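Local coordinates for protein quinone oxidoreductase (Coxiella burnetii, PDB 3TQH) that binds NADPH and probably uses it to reduce quinones, as expected of a medium-chain dehydrogenase/reductase of the quinone oxidoreductase type, at residues 12-18 / 52-56; 6-10 / 108-112; 134-139 / 275-279; 232-237 / 255-261. One frame throughout, in Å; residues are numbered along the deposited sequence.

Contact 1: 12-18 / 52-56; sequences FDQFGPP and TRNGS
Arg53 and Gly16 grip each other twice, and the pairing illustrates how one long side chain can fasten a loop to the end of a helix. Gly16 N donates to Arg53 O at 3.1 Å, while Arg53 NH1 returns a bond of 2.8 Å to Gly16 O, lying in the carbonyl plane on a lone pair and close to the guanidinium plane. CG of Arg53 stands anti to its backbone N (chi1 -172°), and bends at chi2 and chi3 bring the guanidinium back alongside the loop. There Pro18 covers one guanidinium face, its N 3.5 Å above the centre of the plane. NH2 is engaged beyond the loop, in a salt bridge to Glu308 and a hydrogen bond to His304 of helix 300-308.

Packing is tight where Gly55 leaves the helix with positive phi. Its CA lies over the face of the Phe15 ring, 4.0 Å from the centroid, a CH-pi contact. Phe12, buried next to it, sets one face against Arg53 CA, 4.1 Å from its CE1. The solvent side is looser: Gln14 points away from the helix end, and the Pro17 ring turns away too, though its backbone lies against the guanidinium. Ser56 N closes an Asx turn on Asn54 OD1, and Ser56 OG is hydrogen-bonded to the same oxygen.

This corner belongs to the GroES-like part of the enzyme, just after the NADPH-binding Lys51. The buried charge of Arg53 is probably balanced by Glu308, while Gly16 O and the Pro18 face fix how the guanidinium is turned.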
loop_
_atom_site.group_PDB
_atom_site.type_symbol
_atom_site.label_atom_id
_atom_site.label_comp_id
_atom_site.label_asym_id
_atom_site.label_seq_id
_atom_site.Cartn_x
_atom_site.Cartn_y
_atom_site.Cartn_z
ATOM N N PHE A 12 -6.188 9.822 -17.023
ATOM C CA PHE A 12 -7.618 10.088 -16.995
ATOM C C PHE A 12 -7.827 11.592 -17.143
ATOM O O PHE A 12 -7.048 12.382 -16.616
ATOM C CB PHE A 12 -8.278 9.513 -15.727
ATOM C CG PHE A 12 -7.804 10.134 -14.428
ATOM C CD1 PHE A 12 -8.627 10.998 -13.718
ATOM C CD2 PHE A 12 -6.557 9.826 -13.899
ATOM C CE1 PHE A 12 -8.208 11.567 -12.515
ATOM C CE2 PHE A 12 -6.126 10.395 -12.702
ATOM C CZ PHE A 12 -6.955 11.266 -12.010
ATOM N N ASP A 13 -8.864 11.969 -17.888
ATOM C CA ASP A 13 -9.179 13.367 -18.172
ATOM C C ASP A 13 -10.219 13.931 -17.209
ATOM O O ASP A 13 -10.349 15.143 -17.068
ATOM C CB ASP A 13 -9.702 13.501 -19.606
ATOM C CG ASP A 13 -8.664 13.119 -20.648
ATOM O OD1 ASP A 13 -7.661 12.467 -20.280
ATOM O OD2 ASP A 13 -8.849 13.471 -21.836
ATOM N N GLN A 14 -10.967 13.049 -16.555
ATOM C CA GLN A 14 -12.038 13.461 -15.660
ATOM C C GLN A 14 -12.178 12.451 -14.541
ATOM O O GLN A 14 -11.853 11.274 -14.716
ATOM C CB GLN A 14 -13.362 13.572 -16.429
ATOM C CG GLN A 14 -13.730 12.309 -17.216
ATOM C CD GLN A 14 -14.951 12.490 -18.103
ATOM O OE1 GLN A 14 -16.062 12.706 -17.620
ATOM N NE2 GLN A 14 -14.748 12.386 -19.410
ATOM N N PHE A 15 -12.664 12.908 -13.392
ATOM C CA PHE A 15 -12.955 12.009 -12.285
ATOM C C PHE A 15 -14.196 11.207 -12.634
ATOM O O PHE A 15 -15.191 11.761 -13.095
ATOM C CB PHE A 15 -13.200 12.778 -10.987
ATOM C CG PHE A 15 -12.031 13.607 -10.539
ATOM C CD1 PHE A 15 -10.825 13.008 -10.210
ATOM C CD2 PHE A 15 -12.144 14.987 -10.429
ATOM C CE1 PHE A 15 -9.747 13.765 -9.789
ATOM C CE2 PHE A 15 -11.066 15.754 -10.009
ATOM C CZ PHE A 15 -9.865 15.139 -9.688
ATOM N N GLY A 16 -14.145 9.903 -12.416
ATOM C CA GLY A 16 -15.294 9.069 -12.726
ATOM C C GLY A 16 -15.026 7.610 -12.470
ATOM O O GLY A 16 -14.121 7.277 -11.720
ATOM N N PRO A 17 -15.820 6.729 -13.097
ATOM C CA PRO A 17 -15.635 5.288 -12.996
ATOM C C PRO A 17 -14.373 4.818 -13.717
ATOM O O PRO A 17 -13.745 5.607 -14.424
ATOM C CB PRO A 17 -16.877 4.720 -13.704
ATOM C CG PRO A 17 -17.831 5.842 -13.813
ATOM C CD PRO A 17 -16.997 7.067 -13.916
ATOM N N PRO A 18 -14.015 3.533 -13.559
ATOM C CA PRO A 18 -12.809 2.968 -14.175
ATOM C C PRO A 18 -12.662 3.202 -15.683
ATOM O O PRO A 18 -11.542 3.292 -16.176
ATOM C CB PRO A 18 -12.934 1.475 -13.863
ATOM C CG PRO A 18 -13.669 1.443 -12.560
ATOM C CD PRO A 18 -14.649 2.580 -12.627
ATOM N N THR A 52 -8.405 8.461 -6.049
ATOM C CA THR A 52 -7.963 9.660 -6.752
ATOM C C THR A 52 -8.768 9.768 -8.039
ATOM O O THR A 52 -9.371 10.802 -8.322
ATOM C CB THR A 52 -6.447 9.608 -7.054
ATOM O OG1 THR A 52 -5.720 9.438 -5.832
ATOM C CG2 THR A 52 -5.973 10.887 -7.751
ATOM N N ARG A 53 -8.806 8.665 -8.784
ATOM C CA ARG A 53 -9.506 8.589 -10.066
ATOM C C ARG A 53 -11.003 8.880 -9.957
ATOM O O ARG A 53 -11.559 9.524 -10.837
ATOM C CB ARG A 53 -9.271 7.214 -10.709
ATOM C CG ARG A 53 -9.793 7.077 -12.136
ATOM C CD ARG A 53 -11.153 6.410 -12.169
ATOM N NE ARG A 53 -11.040 5.072 -11.625
ATOM C CZ ARG A 53 -11.931 4.465 -10.850
ATOM N NH1 ARG A 53 -13.070 5.045 -10.501
ATOM N NH2 ARG A 53 -11.656 3.247 -10.415
ATOM N N ASN A 54 -11.663 8.411 -8.901
ATOM C CA ASN A 54 -13.091 8.714 -8.732
ATOM C C ASN A 54 -13.355 10.079 -8.086
ATOM O O ASN A 54 -14.500 10.531 -8.033
ATOM C CB ASN A 54 -13.874 7.571 -8.037
ATOM C CG ASN A 54 -13.507 7.375 -6.565
ATOM O OD1 ASN A 54 -13.202 8.324 -5.837
ATOM N ND2 ASN A 54 -13.572 6.122 -6.118
ATOM N N GLY A 55 -12.289 10.737 -7.624
ATOM C CA GLY A 55 -12.371 12.117 -7.159
ATOM C C GLY A 55 -12.677 12.279 -5.680
ATOM O O GLY A 55 -12.846 13.401 -5.206
ATOM N N SER A 56 -12.731 11.170 -4.947
ATOM C CA SER A 56 -13.109 11.203 -3.537
ATOM C C SER A 56 -11.941 11.576 -2.629
ATOM O O SER A 56 -12.146 12.169 -1.568
ATOM C CB SER A 56 -13.694 9.855 -3.099
ATOM O OG SER A 56 -12.739 8.810 -3.208
#

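Contact 2: 6-10 / 108-112; sequences EMKAI and YAEYV
Residues 6-10 and 108-112 run nearly antiparallel, 164° apart, and meet in a single beta bridge where the CA atoms of Ala9 and Ala109 come within 4.0 Å. Two backbone bonds flank it: Ile10 N to Tyr108 O at 2.9 Å and Glu110 N to Lys8 O at 3.2 Å. Past Ile10 a water donates to both Ile10 O and Tyr108 O. At the other end the backbone pairing stops, and a side chain takes over as acceptor: Lys8 N donates almost straight (178°) to Glu110 OE1, 3.0 Å away, approaching from well above the carboxylate plane.

The exchange of a backbone partner for a carboxylate occurs where two sheets of the GroES-like domain meet. Strand 6-12 pairs with 21-27, whereas Glu110 and Val112 bond through their backbones to strand 36-44, so the bridge spans from the N-terminal hairpin to the larger sheet.

Glu110 keeps its chain extended beyond CG (chi2 -179°), which carries the carboxylate across to Lys8; OE2 there forms a long salt bridge with Lys8 NZ. Met7, a selenomethionine, lies by the edge of the Tyr111 ring in a Met-aromatic contact, with SE 5.4 Å from the centroid. Its CB also reaches Tyr111 CD2, and its CE closes on Ala109 CB. The two alanine methyls touch, Ala9 CB lying 3.5 Å from Ala109 CB. Beyond them Ile10 CG2 sits at the edge of the Tyr108 ring, near its plane, 4.0 Å from CD2, while the Tyr108 hydroxyl reaches away to Asp49 and His304.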
loop_
_atom_site.group_PDB
_atom_site.type_symbol
_atom_site.label_atom_id
_atom_site.label_comp_id
_atom_site.label_asym_id
_atom_site.label_seq_id
_atom_site.Cartn_x
_atom_site.Cartn_y
_atom_site.Cartn_z
ATOM N N GLU A 6 8.568 10.170 -26.680
ATOM C CA GLU A 6 7.230 9.648 -26.358
ATOM C C GLU A 6 7.264 8.370 -25.522
ATOM O O GLU A 6 8.250 7.630 -25.529
ATOM C CB GLU A 6 6.428 9.348 -27.626
ATOM C CG GLU A 6 5.880 10.563 -28.361
ATOM C CD GLU A 6 4.398 10.409 -28.664
ATOM O OE1 GLU A 6 4.028 10.203 -29.841
ATOM O OE2 GLU A 6 3.602 10.469 -27.705
HETATM N N MSE A 7 6.156 8.119 -24.823
HETATM C CA MSE A 7 5.939 6.880 -24.085
HETATM C C MSE A 7 4.444 6.576 -23.987
HETATM O O MSE A 7 3.608 7.453 -24.217
HETATM C CB MSE A 7 6.518 7.001 -22.677
HETATM C CG MSE A 7 5.858 8.086 -21.814
HETATM SE SE MSE A 7 6.270 7.869 -19.933
HETATM C CE MSE A 7 5.006 9.143 -19.137
ATOM N N LYS A 8 4.124 5.331 -23.640
ATOM C CA LYS A 8 2.754 4.924 -23.312
ATOM C C LYS A 8 2.520 5.105 -21.810
ATOM O O LYS A 8 3.383 4.768 -20.992
ATOM C CB LYS A 8 2.507 3.462 -23.702
ATOM C CG LYS A 8 2.837 3.126 -25.164
ATOM C CD LYS A 8 2.664 1.624 -25.450
ATOM C CE LYS A 8 2.960 1.265 -26.910
ATOM N NZ LYS A 8 4.422 1.192 -27.213
ATOM N N ALA A 9 1.353 5.636 -21.458
ATOM C CA ALA A 9 0.982 5.848 -20.059
ATOM C C ALA A 9 -0.534 5.877 -19.884
ATOM O O ALA A 9 -1.260 6.261 -20.798
ATOM C CB ALA A 9 1.589 7.135 -19.549
ATOM N N ILE A 10 -1.009 5.452 -18.714
ATOM C CA ILE A 10 -2.430 5.525 -18.392
ATOM C C ILE A 10 -2.727 6.913 -17.845
ATOM O O ILE A 10 -2.066 7.374 -16.925
ATOM C CB ILE A 10 -2.855 4.463 -17.351
ATOM C CG1 ILE A 10 -2.771 3.050 -17.951
ATOM C CG2 ILE A 10 -4.276 4.738 -16.842
ATOM C CD1 ILE A 10 -3.778 2.772 -19.045
ATOM N N TYR A 108 1.717 4.183 -13.635
ATOM C CA TYR A 108 1.085 3.396 -14.704
ATOM C C TYR A 108 1.638 3.920 -16.032
ATOM O O TYR A 108 0.934 4.612 -16.775
ATOM C CB TYR A 108 -0.441 3.554 -14.729
ATOM C CG TYR A 108 -1.244 3.106 -13.520
ATOM C CD1 TYR A 108 -0.647 2.765 -12.305
ATOM C CD2 TYR A 108 -2.636 3.079 -13.592
ATOM C CE1 TYR A 108 -1.424 2.383 -11.210
ATOM C CE2 TYR A 108 -3.411 2.703 -12.511
ATOM C CZ TYR A 108 -2.806 2.360 -11.324
ATOM O OH TYR A 108 -3.602 1.999 -10.260
ATOM N N ALA A 109 2.898 3.599 -16.321
ATOM C CA ALA A 109 3.610 4.211 -17.449
ATOM C C ALA A 109 4.959 3.540 -17.697
ATOM O O ALA A 109 5.484 2.839 -16.841
ATOM C CB ALA A 109 3.804 5.691 -17.202
ATOM N N GLU A 110 5.512 3.760 -18.877
ATOM C CA GLU A 110 6.763 3.128 -19.283
ATOM C C GLU A 110 8.001 3.807 -18.685
ATOM O O GLU A 110 9.057 3.186 -18.578
ATOM C CB GLU A 110 6.858 3.123 -20.810
ATOM C CG GLU A 110 5.818 2.239 -21.490
ATOM C CD GLU A 110 5.947 2.229 -23.007
ATOM O OE1 GLU A 110 6.260 3.285 -23.602
ATOM O OE2 GLU A 110 5.721 1.159 -23.608
ATOM N N TYR A 111 7.875 5.082 -18.320
ATOM C CA TYR A 111 8.967 5.838 -17.702
ATOM C C TYR A 111 8.449 6.689 -16.551
ATOM O O TYR A 111 7.357 7.262 -16.633
ATOM C CB TYR A 111 9.663 6.746 -18.722
ATOM C CG TYR A 111 10.319 5.995 -19.853
ATOM C CD1 TYR A 111 11.657 5.611 -19.776
ATOM C CD2 TYR A 111 9.602 5.654 -20.996
ATOM C CE1 TYR A 111 12.262 4.907 -20.814
ATOM C CE2 TYR A 111 10.193 4.952 -22.032
ATOM C CZ TYR A 111 11.523 4.581 -21.940
ATOM O OH TYR A 111 12.113 3.888 -22.973
ATOM N N VAL A 112 9.235 6.771 -15.482
ATOM C CA VAL A 112 8.937 7.675 -14.376
ATOM C C VAL A 112 10.161 8.499 -13.998
ATOM O O VAL A 112 11.298 8.105 -14.252
ATOM C CB VAL A 112 8.423 6.929 -13.128
ATOM C CG1 VAL A 112 7.147 6.181 -13.451
ATOM C CG2 VAL A 112 9.486 5.980 -12.573
HETATM O O HOH W 1 0.353 7.290 -15.471
#

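Contact 3: 134-139 / 275-279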
loop_
_atom_site.group_PDB
_atom_site.type_symbol
_atom_site.label_atom_id
_atom_site.label_comp_id
_atom_site.label_asym_id
_atom_site.label_seq_id
_atom_site.Cartn_x
_atom_site.Cartn_y
_atom_site.Cartn_z
ATOM N N LEU A 134 5.843 -4.076 -3.330
ATOM C CA LEU A 134 6.236 -3.987 -1.926
ATOM C C LEU A 134 6.157 -2.595 -1.264
ATOM O O LEU A 134 5.686 -2.501 -0.134
ATOM C CB LEU A 134 7.653 -4.555 -1.763
ATOM C CG LEU A 134 8.168 -4.812 -0.347
ATOM C CD1 LEU A 134 7.289 -5.801 0.410
ATOM C CD2 LEU A 134 9.603 -5.301 -0.408
ATOM N N PRO A 135 6.631 -1.523 -1.935
ATOM C CA PRO A 135 6.860 -0.258 -1.220
ATOM C C PRO A 135 5.688 0.312 -0.406
ATOM O O PRO A 135 5.823 0.468 0.806
ATOM C CB PRO A 135 7.264 0.702 -2.345
ATOM C CG PRO A 135 7.911 -0.168 -3.334
ATOM C CD PRO A 135 7.099 -1.426 -3.328
ATOM N N THR A 136 4.555 0.608 -1.040
ATOM C CA THR A 136 3.437 1.208 -0.309
ATOM C C THR A 136 2.871 0.245 0.740
ATOM O O THR A 136 2.813 0.584 1.922
ATOM C CB THR A 136 2.304 1.706 -1.245
ATOM O OG1 THR A 136 2.751 2.864 -1.961
ATOM C CG2 THR A 136 1.059 2.077 -0.432
ATOM N N ALA A 137 2.476 -0.950 0.302
ATOM C CA ALA A 137 1.838 -1.936 1.190
ATOM C C ALA A 137 2.737 -2.315 2.354
ATOM O O ALA A 137 2.300 -2.328 3.503
ATOM C CB ALA A 137 1.445 -3.185 0.412
ATOM N N GLY A 138 3.995 -2.607 2.048
ATOM C CA GLY A 138 4.963 -3.030 3.054
ATOM C C GLY A 138 5.333 -1.950 4.046
ATOM O O GLY A 138 5.390 -2.203 5.253
ATOM N N LEU A 139 5.610 -0.750 3.546
ATOM C CA LEU A 139 5.985 0.355 4.424
ATOM C C LEU A 139 4.817 0.736 5.319
ATOM O O LEU A 139 5.020 1.111 6.472
ATOM C CB LEU A 139 6.465 1.575 3.633
ATOM C CG LEU A 139 7.845 1.476 2.971
ATOM C CD1 LEU A 139 8.055 2.624 1.974
ATOM C CD2 LEU A 139 8.967 1.443 4.017
ATOM N N LEU A 275 12.562 -0.180 3.892
ATOM C CA LEU A 275 12.336 -0.833 2.611
ATOM C C LEU A 275 13.469 -1.813 2.269
ATOM O O LEU A 275 13.209 -2.891 1.745
ATOM C CB LEU A 275 12.150 0.205 1.499
ATOM C CG LEU A 275 11.653 -0.327 0.146
ATOM C CD1 LEU A 275 10.342 -1.085 0.284
ATOM C CD2 LEU A 275 11.514 0.814 -0.845
ATOM N N HIS A 276 14.712 -1.429 2.558
ATOM C CA HIS A 276 15.859 -2.348 2.511
ATOM C C HIS A 276 15.548 -3.611 3.312
ATOM O O HIS A 276 15.773 -4.736 2.845
ATOM C CB HIS A 276 17.113 -1.704 3.132
ATOM C CG HIS A 276 18.006 -0.999 2.155
ATOM N ND1 HIS A 276 18.519 -1.610 1.031
ATOM C CD2 HIS A 276 18.537 0.249 2.176
ATOM C CE1 HIS A 276 19.297 -0.759 0.383
ATOM N NE2 HIS A 276 19.328 0.375 1.058
ATOM N N TYR A 277 15.036 -3.397 4.523
ATOM C CA TYR A 277 14.695 -4.476 5.450
ATOM C C TYR A 277 13.583 -5.365 4.894
ATOM O O TYR A 277 13.731 -6.585 4.845
ATOM C CB TYR A 277 14.301 -3.886 6.815
ATOM C CG TYR A 277 13.758 -4.886 7.803
ATOM C CD1 TYR A 277 14.602 -5.793 8.440
ATOM C CD2 TYR A 277 12.406 -4.918 8.115
ATOM C CE1 TYR A 277 14.111 -6.712 9.352
ATOM C CE2 TYR A 277 11.904 -5.838 9.033
ATOM C CZ TYR A 277 12.763 -6.730 9.642
ATOM O OH TYR A 277 12.271 -7.639 10.544
ATOM N N LEU A 278 12.485 -4.748 4.460
ATOM C CA LEU A 278 11.358 -5.489 3.895
ATOM C C LEU A 278 11.763 -6.288 2.656
ATOM O O LEU A 278 11.358 -7.439 2.498
ATOM C CB LEU A 278 10.204 -4.544 3.553
ATOM C CG LEU A 278 9.522 -3.875 4.748
ATOM C CD1 LEU A 278 8.485 -2.873 4.264
ATOM C CD2 LEU A 278 8.891 -4.910 5.666
ATOM N N GLY A 279 12.562 -5.676 1.787
ATOM C CA GLY A 279 13.031 -6.342 0.582
ATOM C C GLY A 279 13.943 -7.525 0.864
ATOM O O GLY A 279 13.904 -8.527 0.151
#
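Leu278 drives its CD1 into the hollow at Gly138, an example of near-perpendicular helix-helix packing beside the Rossmann-type cofactor domain. Helix 135-147, whose Thr136 touches NADPH on the far side, and helix 272-283 cross almost at right angles (95°). Although the axes of the touching segments stay 10.2 Å apart, the leucine methyl reaches the other backbone: Gly138 presents bare main chain, and Leu278 CD1 rests on it, 3.3 Å from Gly138 C.

The reverse bump is Leu134 CD2. With CG of Leu134 anti to the backbone N (chi1 -168°), CD2 is carried across to the second glycine, 3.7 Å from Gly279 N, and it also meets Leu278 CB at 4.1 Å. Leu275 CD1 fits against Pro135 CA, and Leu139 CD2 covers the start of the 275-279 segment beside Leu275 CB.

The interface is buried and apolar. Met96 of strand 94-98 packs on Leu134 and Leu275, and Leu172 of helix 164-175 on Leu278. Leu139 CD2 ends 3.9 Å from Leu275 N.

Contact 4: 232-237 / 255-261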
loop_
_atom_site.group_PDB
_atom_site.type_symbol
_atom_site.label_atom_id
_atom_site.label_comp_id
_atom_site.label_asym_id
_atom_site.label_seq_id
_atom_site.Cartn_x
_atom_site.Cartn_y
_atom_site.Cartn_z
ATOM N N ILE A 232 -12.725 0.319 18.607
ATOM C CA ILE A 232 -12.371 0.981 19.857
ATOM C C ILE A 232 -12.878 0.206 21.092
ATOM O O ILE A 232 -12.192 0.155 22.114
ATOM C CB ILE A 232 -12.916 2.432 19.878
ATOM C CG1 ILE A 232 -12.278 3.262 18.751
ATOM C CG2 ILE A 232 -12.652 3.093 21.222
ATOM C CD1 ILE A 232 -13.020 4.531 18.436
ATOM N N ASP A 233 -14.057 -0.411 20.979
ATOM C CA ASP A 233 -14.666 -1.160 22.088
ATOM C C ASP A 233 -13.882 -2.405 22.545
ATOM O O ASP A 233 -14.117 -2.907 23.644
ATOM C CB ASP A 233 -16.089 -1.599 21.722
ATOM C CG ASP A 233 -17.067 -0.431 21.602
ATOM O OD1 ASP A 233 -16.904 0.581 22.321
ATOM O OD2 ASP A 233 -18.021 -0.544 20.789
ATOM N N CYS A 234 -12.974 -2.915 21.712
ATOM C CA CYS A 234 -12.220 -4.122 22.067
ATOM C C CYS A 234 -10.819 -3.822 22.619
ATOM O O CYS A 234 -10.117 -4.730 23.049
ATOM C CB CYS A 234 -12.155 -5.093 20.878
ATOM S SG CYS A 234 -11.004 -4.665 19.547
ATOM N N LEU A 235 -10.430 -2.550 22.637
ATOM C CA LEU A 235 -9.128 -2.151 23.168
ATOM C C LEU A 235 -9.049 -2.274 24.681
ATOM O O LEU A 235 -10.009 -1.960 25.383
ATOM C CB LEU A 235 -8.822 -0.692 22.814
ATOM C CG LEU A 235 -8.580 -0.321 21.359
ATOM C CD1 LEU A 235 -8.379 1.180 21.277
ATOM C CD2 LEU A 235 -7.378 -1.065 20.802
ATOM N N LYS A 236 -7.885 -2.707 25.171
ATOM C CA LYS A 236 -7.519 -2.577 26.581
ATOM C C LYS A 236 -7.417 -1.104 26.964
ATOM O O LYS A 236 -7.270 -0.239 26.096
ATOM C CB LYS A 236 -6.156 -3.232 26.856
ATOM C CG LYS A 236 -6.135 -4.741 26.731
ATOM C CD LYS A 236 -4.757 -5.317 27.028
ATOM C CE LYS A 236 -4.441 -5.257 28.521
ATOM N NZ LYS A 236 -3.308 -6.148 28.909
ATOM N N GLU A 237 -7.459 -0.828 28.265
ATOM C CA GLU A 237 -7.206 0.514 28.778
ATOM C C GLU A 237 -5.964 1.125 28.122
ATOM O O GLU A 237 -6.001 2.264 27.669
ATOM C CB GLU A 237 -7.029 0.476 30.302
ATOM C CG GLU A 237 -6.669 1.819 30.944
ATOM C CD GLU A 237 -6.299 1.691 32.414
ATOM O OE1 GLU A 237 -5.634 0.696 32.785
ATOM O OE2 GLU A 237 -6.665 2.591 33.203
ATOM N N VAL A 255 -13.588 9.711 18.392
ATOM C CA VAL A 255 -14.406 8.759 19.154
ATOM C C VAL A 255 -13.542 7.989 20.151
ATOM O O VAL A 255 -13.974 7.725 21.266
ATOM C CB VAL A 255 -15.191 7.774 18.250
ATOM C CG1 VAL A 255 -15.910 6.716 19.093
ATOM C CG2 VAL A 255 -16.201 8.533 17.399
ATOM N N ALA A 256 -12.319 7.650 19.757
ATOM C CA ALA A 256 -11.375 7.012 20.673
ATOM C C ALA A 256 -11.112 7.905 21.890
ATOM O O ALA A 256 -11.197 7.448 23.035
ATOM C CB ALA A 256 -10.074 6.685 19.958
ATOM N N LYS A 257 -10.817 9.179 21.636
ATOM C CA LYS A 257 -10.595 10.154 22.707
ATOM C C LYS A 257 -11.779 10.186 23.671
ATOM O O LYS A 257 -11.590 10.257 24.882
ATOM C CB LYS A 257 -10.346 11.557 22.124
ATOM C CG LYS A 257 -10.177 12.685 23.160
ATOM C CD LYS A 257 -10.658 14.025 22.600
ATOM C CE LYS A 257 -10.501 15.149 23.607
ATOM N NZ LYS A 257 -10.670 16.509 22.984
ATOM N N GLN A 258 -12.993 10.135 23.129
ATOM C CA GLN A 258 -14.209 10.160 23.952
ATOM C C GLN A 258 -14.362 8.879 24.772
ATOM O O GLN A 258 -14.894 8.909 25.877
ATOM C CB GLN A 258 -15.449 10.403 23.084
ATOM C CG GLN A 258 -15.531 11.821 22.517
ATOM C CD GLN A 258 -16.623 11.982 21.464
ATOM O OE1 GLN A 258 -16.834 11.109 20.618
ATOM N NE2 GLN A 258 -17.318 13.113 21.509
ATOM N N LYS A 259 -13.875 7.762 24.235
ATOM C CA LYS A 259 -13.822 6.502 24.988
ATOM C C LYS A 259 -12.563 6.414 25.857
ATOM O O LYS A 259 -12.317 5.383 26.474
ATOM C CB LYS A 259 -13.856 5.298 24.044
ATOM C CG LYS A 259 -15.036 5.264 23.062
ATOM C CD LYS A 259 -16.272 4.564 23.621
ATOM C CE LYS A 259 -17.185 4.092 22.493
ATOM N NZ LYS A 259 -18.538 3.709 22.985
ATOM N N HIS A 260 -11.770 7.490 25.885
ATOM C CA HIS A 260 -10.542 7.577 26.679
ATOM C C HIS A 260 -9.524 6.520 26.253
ATOM O O HIS A 260 -8.862 5.902 27.087
ATOM C CB HIS A 260 -10.860 7.502 28.182
ATOM C CG HIS A 260 -11.661 8.665 28.681
ATOM N ND1 HIS A 260 -11.601 9.110 29.985
ATOM C CD2 HIS A 260 -12.519 9.494 28.042
ATOM C CE1 HIS A 260 -12.403 10.151 30.129
ATOM N NE2 HIS A 260 -12.973 10.403 28.965
ATOM N N ARG A 261 -9.403 6.338 24.938
ATOM C CA ARG A 261 -8.474 5.380 24.359
ATOM C C ARG A 261 -7.501 6.059 23.393
ATOM O O ARG A 261 -7.852 7.036 22.724
ATOM C CB ARG A 261 -9.252 4.285 23.625
ATOM C CG ARG A 261 -10.103 3.408 24.526
ATOM C CD ARG A 261 -9.231 2.549 25.425
ATOM N NE ARG A 261 -10.018 1.658 26.266
ATOM C CZ ARG A 261 -10.537 1.976 27.452
ATOM N NH1 ARG A 261 -10.371 3.186 27.981
ATOM N NH2 ARG A 261 -11.229 1.061 28.123
HETATM O O HOH W 2 -11.973 -0.162 24.859
#
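With CG1 anti to the carbonyl carbon (chi1 -63°) and CD1 extended beyond it (chi2 163°), Ile232 splits its branches between the last helical turn and the residue just beyond it: CD1 runs out to Val255 and Ala256, while CG2 lies against Lys259. Arg261 turns at chi2 (-68°) and then extends, which lays its guanidinium beside the backbone of residues 235-237. The setting is the Rossmann-type domain, at the rim of its parallel sheet: the turn from helix 225-231 toward strand 239-243 packs on the end of helix 249-258, which leads into an edge strand of the sheet, 262-264. The principle on display is that one branched aliphatic side chain can serve two neighbouring turns, with a salt bridge on the exposed flank.

Ile232 CD1 approaches Val255 CG1 at 3.7 Å and lies over the backbone at Ala256 N, 3.5 Å away. CG2 meets Lys259 CG at a similar distance, so the lysine's stem covers the isoleucine before its amine reaches Asp233, where Lys259 NZ and Asp233 OD1 form the salt bridge at 3.6 Å. The helix ends in a Schellman motif, with His260 at positive phi, and this turn swings Arg261 toward the other segment.

Leu235 and Arg261 lie alongside each other, pointing opposite ways, with Leu235 CD1 4.0 Å from Arg261 CB. Glu237 CA covers one face of the guanidinium, above its centre, and NH1 turns back to donate to His260 O. A water draws the polar backbone together: it donates to Ile232 O and to Leu235 O, the latter at 2.7 Å, and weakly accepts from Arg261 NE.

In the fold
From the N terminus, strand 6-12 first enters contact 2, whose partner arrives only at 108-112; the long loop so closed contains contact 1, where the chain following that strand meets the end of helix 47-53. Both lie in the GroES-like half, about 18 Å apart between centres, and tie the N-terminal hairpin to the larger sheet and to the helix carrying Lys51. Contact 3 opens afterwards, in series with them, and joins helix 135-147 to helix 272-283. The loop it closes includes most of the Rossmann-type domain, and contact 4 is nested within it. Contacts 2 and 4 stand on opposite sides of the chain's centre.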